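Long-range contact in (S)-2-haloacid dehalogenase 4A (Burkholderia cepacia, PDB 2NO4), which catalyses the hydrolytic dehalogenation of short-chain (S)-2-haloalkanoic acids, inverting the configuration to give (R)-2-hydroxyalkanoic acids: residues Y101-E115 against E133-V147. Sequence-based numbering, arbitrary orientation. Where two conformers were deposited one is given.
With SO4 (sulfate ion), chain L; SO4 (sulfate ion), chain I.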
loop_
_atom_site.group_PDB
_atom_site.type_symbol
_atom_site.label_atom_id
_atom_site.label_comp_id
_atom_site.label_asym_id
_atom_site.label_seq_id
_atom_site.Cartn_x
_atom_site.Cartn_y
_atom_site.Cartn_z
ATOM N N TYR B 101 -21.102 -0.199 -2.007
ATOM C CA TYR B 101 -19.915 -0.562 -2.745
ATOM C C TYR B 101 -20.256 -1.587 -3.821
ATOM O O TYR B 101 -19.690 -1.588 -4.920
ATOM C CB TYR B 101 -18.830 -1.135 -1.799
ATOM C CG TYR B 101 -17.438 -0.907 -2.364
ATOM C CD1 TYR B 101 -16.675 0.200 -1.956
ATOM C CD2 TYR B 101 -16.902 -1.758 -3.353
ATOM C CE1 TYR B 101 -15.416 0.432 -2.486
ATOM C CE2 TYR B 101 -15.653 -1.515 -3.898
ATOM C CZ TYR B 101 -14.925 -0.415 -3.450
ATOM O OH TYR B 101 -13.695 -0.179 -3.965
ATOM N N LYS B 102 -21.201 -2.465 -3.495
ATOM C CA LYS B 102 -21.579 -3.548 -4.396
ATOM C C LYS B 102 -22.175 -2.949 -5.653
ATOM O O LYS B 102 -22.066 -3.534 -6.719
ATOM C CB LYS B 102 -22.561 -4.513 -3.711
ATOM C CG LYS B 102 -22.481 -5.901 -4.283
ATOM C CD LYS B 102 -23.251 -6.930 -3.480
ATOM C CE LYS B 102 -23.439 -8.145 -4.374
ATOM N NZ LYS B 102 -24.202 -9.257 -3.737
ATOM N N GLU B 103 -22.771 -1.766 -5.530
ATOM C CA GLU B 103 -23.300 -1.031 -6.670
ATOM C C GLU B 103 -22.766 0.410 -6.803
ATOM O O GLU B 103 -23.525 1.390 -6.881
ATOM C CB GLU B 103 -24.824 -1.105 -6.656
ATOM C CG GLU B 103 -25.271 -2.599 -6.674
ATOM C CD GLU B 103 -26.755 -2.835 -6.949
ATOM O OE1 GLU B 103 -27.559 -1.850 -6.985
ATOM O OE2 GLU B 103 -27.092 -4.034 -7.144
ATOM N N LEU B 104 -21.436 0.514 -6.830
ATOM C CA LEU B 104 -20.732 1.794 -7.050
ATOM C C LEU B 104 -21.164 2.468 -8.338
ATOM O O LEU B 104 -21.248 1.810 -9.374
ATOM C CB LEU B 104 -19.222 1.559 -7.169
ATOM C CG LEU B 104 -18.275 1.454 -6.011
ATOM C CD1 LEU B 104 -16.885 1.658 -6.603
ATOM C CD2 LEU B 104 -18.536 2.481 -4.858
ATOM N N SER B 105 -21.401 3.778 -8.253
ATOM C CA SER B 105 -21.672 4.652 -9.399
ATOM C C SER B 105 -20.556 4.598 -10.427
ATOM O O SER B 105 -19.354 4.636 -10.069
ATOM C CB SER B 105 -21.754 6.115 -8.932
ATOM O OG SER B 105 -22.694 6.253 -7.897
ATOM N N ALA B 106 -20.964 4.538 -11.691
ATOM C CA ALA B 106 -20.061 4.762 -12.816
ATOM C C ALA B 106 -19.791 6.252 -12.929
ATOM O O ALA B 106 -20.680 7.077 -12.654
ATOM C CB ALA B 106 -20.661 4.241 -14.108
ATOM N N TYR B 107 -18.569 6.592 -13.341
ATOM C CA TYR B 107 -18.284 7.947 -13.788
ATOM C C TYR B 107 -19.183 8.301 -14.968
ATOM O O TYR B 107 -19.533 7.430 -15.760
ATOM C CB TYR B 107 -16.785 8.133 -14.139
ATOM C CG TYR B 107 -15.943 8.275 -12.913
ATOM C CD1 TYR B 107 -15.825 9.518 -12.254
ATOM C CD2 TYR B 107 -15.303 7.161 -12.364
ATOM C CE1 TYR B 107 -15.063 9.640 -11.100
ATOM C CE2 TYR B 107 -14.551 7.281 -11.228
ATOM C CZ TYR B 107 -14.441 8.525 -10.604
ATOM O OH TYR B 107 -13.687 8.624 -9.468
ATOM N N PRO B 108 -19.546 9.587 -15.094
ATOM C CA PRO B 108 -20.634 9.968 -16.030
ATOM C C PRO B 108 -20.371 9.623 -17.516
ATOM O O PRO B 108 -21.306 9.285 -18.228
ATOM C CB PRO B 108 -20.803 11.495 -15.809
ATOM C CG PRO B 108 -19.560 11.963 -15.122
ATOM C CD PRO B 108 -18.972 10.737 -14.374
ATOM N N ASP B 109 -19.115 9.690 -17.960
ATOM C CA ASP B 109 -18.769 9.449 -19.355
ATOM C C ASP B 109 -18.415 7.968 -19.650
ATOM O O ASP B 109 -18.072 7.637 -20.787
ATOM C CB ASP B 109 -17.598 10.361 -19.775
ATOM C CG ASP B 109 -17.975 11.851 -19.801
ATOM O OD1 ASP B 109 -19.158 12.196 -19.509
ATOM O OD2 ASP B 109 -17.094 12.689 -20.117
ATOM N N ALA B 110 -18.444 7.103 -18.627
ATOM C CA ALA B 110 -17.980 5.723 -18.787
ATOM C C ALA B 110 -18.786 4.914 -19.855
ATOM O O ALA B 110 -18.195 4.329 -20.770
ATOM C CB ALA B 110 -17.961 4.987 -17.411
ATOM N N ALA B 111 -20.117 4.848 -19.715
ATOM C CA ALA B 111 -20.935 3.979 -20.595
ATOM C C ALA B 111 -20.837 4.431 -22.060
ATOM O O ALA B 111 -20.603 3.623 -22.972
ATOM C CB ALA B 111 -22.408 3.931 -20.122
ATOM N N GLU B 112 -20.965 5.735 -22.265
ATOM C CA GLU B 112 -20.910 6.288 -23.591
ATOM C C GLU B 112 -19.551 6.087 -24.240
ATOM O O GLU B 112 -19.485 5.740 -25.410
ATOM C CB GLU B 112 -21.282 7.764 -23.576
ATOM C CG GLU B 112 -21.397 8.302 -24.971
ATOM C CD GLU B 112 -21.804 9.758 -25.035
ATOM O OE1 GLU B 112 -22.337 10.332 -24.050
ATOM O OE2 GLU B 112 -21.597 10.321 -26.118
ATOM N N THR B 113 -18.460 6.334 -23.509
ATOM C CA THR B 113 -17.147 6.121 -24.129
ATOM C C THR B 113 -16.819 4.656 -24.449
ATOM O O THR B 113 -16.330 4.363 -25.532
ATOM C CB THR B 113 -15.944 7.018 -23.584
ATOM O OG1 THR B 113 -14.749 6.242 -23.367
ATOM C CG2 THR B 113 -16.299 7.884 -22.463
ATOM N N LEU B 114 -17.162 3.736 -23.560
ATOM C CA LEU B 114 -17.004 2.325 -23.887
ATOM C C LEU B 114 -17.845 1.906 -25.134
ATOM O O LEU B 114 -17.321 1.189 -25.999
ATOM C CB LEU B 114 -17.202 1.448 -22.633
ATOM C CG LEU B 114 -15.832 1.237 -21.916
ATOM C CD1 LEU B 114 -15.158 2.553 -21.554
ATOM C CD2 LEU B 114 -16.005 0.400 -20.699
ATOM N N GLU B 115 -19.081 2.406 -25.258
ATOM C CA GLU B 115 -19.859 2.179 -26.482
ATOM C C GLU B 115 -19.175 2.720 -27.744
ATOM O O GLU B 115 -19.073 2.028 -28.719
ATOM C CB GLU B 115 -21.301 2.689 -26.371
ATOM C CG GLU B 115 -22.172 2.429 -27.647
ATOM C CD GLU B 115 -22.007 1.005 -28.235
ATOM O OE1 GLU B 115 -22.404 0.020 -27.574
ATOM O OE2 GLU B 115 -21.479 0.871 -29.373
ATOM N N GLU B 133 -18.219 -11.612 -8.368
ATOM C CA GLU B 133 -19.476 -11.279 -7.716
ATOM C C GLU B 133 -19.670 -9.779 -7.421
ATOM O O GLU B 133 -20.715 -9.206 -7.772
ATOM C CB GLU B 133 -19.712 -12.076 -6.433
ATOM C CG GLU B 133 -21.143 -11.841 -5.941
ATOM C CD GLU B 133 -21.433 -12.452 -4.607
ATOM O OE1 GLU B 133 -22.334 -11.918 -3.898
ATOM O OE2 GLU B 133 -20.768 -13.471 -4.264
ATOM N N MET B 134 -18.689 -9.147 -6.757
ATOM C CA MET B 134 -18.790 -7.711 -6.482
ATOM C C MET B 134 -18.754 -6.863 -7.778
ATOM O O MET B 134 -19.505 -5.898 -7.917
ATOM C CB MET B 134 -17.718 -7.268 -5.461
ATOM C CG MET B 134 -16.297 -7.161 -6.002
ATOM S SD MET B 134 -15.125 -6.741 -4.708
ATOM C CE MET B 134 -15.449 -4.942 -4.570
ATOM N N LEU B 135 -17.911 -7.247 -8.727
ATOM C CA LEU B 135 -17.695 -6.446 -9.920
ATOM C C LEU B 135 -18.913 -6.528 -10.859
ATOM O O LEU B 135 -19.353 -5.510 -11.404
ATOM C CB LEU B 135 -16.464 -6.922 -10.671
ATOM C CG LEU B 135 -15.506 -5.889 -11.280
ATOM C CD1 LEU B 135 -14.703 -6.628 -12.329
ATOM C CD2 LEU B 135 -16.153 -4.641 -11.884
ATOM N N GLN B 136 -19.429 -7.743 -11.049
ATOM C CA GLN B 136 -20.626 -7.959 -11.870
ATOM C C GLN B 136 -21.845 -7.183 -11.379
ATOM O O GLN B 136 -22.554 -6.546 -12.186
ATOM C CB GLN B 136 -20.932 -9.463 -12.028
ATOM C CG GLN B 136 -20.155 -10.114 -13.173
ATOM C CD GLN B 136 -20.409 -9.404 -14.525
ATOM O OE1 GLN B 136 -19.489 -8.853 -15.144
ATOM N NE2 GLN B 136 -21.674 -9.392 -14.956
ATOM N N ALA B 137 -22.073 -7.205 -10.067
ATOM C CA ALA B 137 -23.125 -6.395 -9.457
ATOM C C ALA B 137 -22.995 -4.901 -9.820
ATOM O O ALA B 137 -23.980 -4.260 -10.219
ATOM C CB ALA B 137 -23.160 -6.582 -7.924
ATOM N N ALA B 138 -21.782 -4.352 -9.653
ATOM C CA ALA B 138 -21.526 -2.922 -9.974
ATOM C C ALA B 138 -21.711 -2.649 -11.463
ATOM O O ALA B 138 -22.319 -1.635 -11.844
ATOM C CB ALA B 138 -20.130 -2.491 -9.508
ATOM N N LEU B 139 -21.212 -3.563 -12.298
ATOM C CA LEU B 139 -21.339 -3.421 -13.745
ATOM C C LEU B 139 -22.797 -3.496 -14.193
ATOM O O LEU B 139 -23.222 -2.720 -15.062
ATOM C CB LEU B 139 -20.484 -4.440 -14.507
ATOM C CG LEU B 139 -18.973 -4.318 -14.350
ATOM C CD1 LEU B 139 -18.281 -5.477 -15.102
ATOM C CD2 LEU B 139 -18.450 -2.939 -14.742
ATOM N N LYS B 140 -23.562 -4.422 -13.613
ATOM C CA LYS B 140 -24.982 -4.511 -13.965
ATOM C C LYS B 140 -25.759 -3.266 -13.528
ATOM O O LYS B 140 -26.532 -2.702 -14.321
ATOM C CB LYS B 140 -25.637 -5.772 -13.386
ATOM C CG LYS B 140 -25.311 -7.059 -14.148
ATOM C CD LYS B 140 -26.511 -8.009 -14.114
ATOM C CE LYS B 140 -27.695 -7.467 -14.967
ATOM N NZ LYS B 140 -29.039 -7.518 -14.256
ATOM N N ALA B 141 -25.568 -2.859 -12.268
ATOM C CA ALA B 141 -26.265 -1.689 -11.719
ATOM C C ALA B 141 -26.039 -0.441 -12.548
ATOM O O ALA B 141 -26.911 0.432 -12.601
ATOM C CB ALA B 141 -25.858 -1.426 -10.279
ATOM N N SER B 142 -24.868 -0.332 -13.166
ATOM C CA SER B 142 -24.535 0.866 -13.945
ATOM C C SER B 142 -24.689 0.685 -15.461
ATOM O O SER B 142 -24.289 1.560 -16.238
ATOM C CB SER B 142 -23.123 1.352 -13.584
ATOM O OG SER B 142 -22.193 0.284 -13.729
ATOM N N LYS B 143 -25.273 -0.447 -15.866
ATOM C CA LYS B 143 -25.461 -0.848 -17.285
ATOM C C LYS B 143 -24.185 -0.879 -18.139
ATOM O O LYS B 143 -24.239 -0.697 -19.369
ATOM C CB LYS B 143 -26.561 -0.020 -17.970
ATOM C CG LYS B 143 -27.903 -0.124 -17.283
ATOM C CD LYS B 143 -28.960 0.760 -17.969
ATOM C CE LYS B 143 -30.298 0.740 -17.202
ATOM N NZ LYS B 143 -30.151 1.405 -15.849
ATOM N N LEU B 144 -23.046 -1.122 -17.482
ATOM C CA LEU B 144 -21.752 -1.186 -18.163
ATOM C C LEU B 144 -21.546 -2.547 -18.815
ATOM O O LEU B 144 -20.725 -2.694 -19.710
ATOM C CB LEU B 144 -20.609 -0.830 -17.210
ATOM C CG LEU B 144 -20.593 0.609 -16.672
ATOM C CD1 LEU B 144 -19.510 0.834 -15.643
ATOM C CD2 LEU B 144 -20.457 1.635 -17.816
ATOM N N ASP B 145 -22.327 -3.522 -18.353
ATOM C CA ASP B 145 -22.422 -4.880 -18.895
ATOM C C ASP B 145 -22.478 -4.945 -20.435
ATOM O O ASP B 145 -21.732 -5.696 -21.075
ATOM C CB ASP B 145 -23.654 -5.612 -18.260
ATOM C CG ASP B 145 -24.986 -4.757 -18.283
ATOM O OD1 ASP B 145 -25.606 -4.494 -19.349
ATOM O OD2 ASP B 145 -25.437 -4.374 -17.202
ATOM N N ARG B 146 -23.357 -4.139 -21.018
ATOM C CA ARG B 146 -23.629 -4.219 -22.448
ATOM C C ARG B 146 -22.557 -3.597 -23.316
ATOM O O ARG B 146 -22.571 -3.772 -24.528
ATOM C CB ARG B 146 -24.992 -3.601 -22.771
ATOM C CG ARG B 146 -25.112 -2.117 -22.521
ATOM C CD ARG B 146 -26.590 -1.738 -22.314
ATOM N NE ARG B 146 -27.191 -2.432 -21.163
ATOM C CZ ARG B 146 -28.413 -2.178 -20.699
ATOM N NH1 ARG B 146 -29.166 -1.252 -21.289
ATOM N NH2 ARG B 146 -28.885 -2.841 -19.647
ATOM N N VAL B 147 -21.636 -2.871 -22.699
ATOM C CA VAL B 147 -20.603 -2.179 -23.452
ATOM C C VAL B 147 -19.240 -2.857 -23.302
ATOM O O VAL B 147 -18.212 -2.236 -23.616
ATOM C CB VAL B 147 -20.565 -0.639 -23.138
ATOM C CG1 VAL B 147 -21.860 0.002 -23.566
ATOM C CG2 VAL B 147 -20.322 -0.344 -21.648
HETATM S S SO4 L . -15.354 11.059 -16.534
HETATM O O1 SO4 L . -16.535 10.205 -16.796
HETATM O O2 SO4 L . -15.293 11.569 -15.138
HETATM O O3 SO4 L . -14.195 10.264 -16.857
HETATM O O4 SO4 L . -15.420 12.282 -17.314
HETATM S S SO4 I . -16.915 -14.988 -7.095
HETATM O O1 SO4 I . -18.323 -15.319 -7.341
HETATM O O2 SO4 I . -16.495 -15.664 -5.848
HETATM O O3 SO4 I . -16.121 -15.485 -8.240
HETATM O O4 SO4 I . -16.801 -13.522 -6.942
HETATM O O HOH W 1 -18.447 -3.644 -6.385
HETATM O O HOH W 2 -22.323 -9.939 -1.750
HETATM O O HOH W 3 -26.475 -5.163 -9.623
HETATM O O HOH W 4 -23.046 0.468 -10.237
#
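Lys102 sets CG anti to its own nitrogen (chi1 -153°) and runs fully extended from there, which takes the chain past Ala137, CG lying 3.8 Å from Ala137 CB, and delivers NZ to Glu133 OE1 at 3.3 Å. This long salt bridge uses the anti lone pair of OE1, and a water accepts from Lys102 NZ while donating to Glu133 OE1. Met134 places CG between its backbone nitrogen and carbonyl carbon (chi1 75°), and a bend at its last torsion carries the methyl CE to within 3.5 Å of Tyr101 CE2, at an oblique angle to the ring, whereas Leu104 CG covers one ring face. Tyr101 OH is held by Gln54, and Met134 also touches Tyr22, a substrate-binding residue.

Between the lysine and the turn at Tyr107, the extended chain follows helix 132-141 through small side chains and water. Two further waters link the segments by donating to Tyr101 O and Met134 O, and to Glu103 OE2 and Ala137 O. Ala141 CB rests against the Glu103 carboxylate carbon CD at 3.7 Å. Ser142 turns OG back to Ala138 O (2.7 Å), opposite its own N-H across the carbonyl plane, and its CB meets Ala106 CB.

A Schellman motif with Lys143 at C' ends the helix and leads into Leu144, whose CD1 reaches Ala106 and whose CD2 packs on Ala111 at the start of helix 110-119. Val147 CG2 then abuts Leu114 CB at 3.7 Å.

The Met134 end thus lies beside the substrate site, where the chain leaves the helical cap, while the far end joins two helices of the Rossmann-like core through mainly apolar contacts. The water-bridged ion pair probably adds less stability than a buried one would, and Val147 O, buried without a polar partner, probably carries a desolvation cost that the apolar packing must repay.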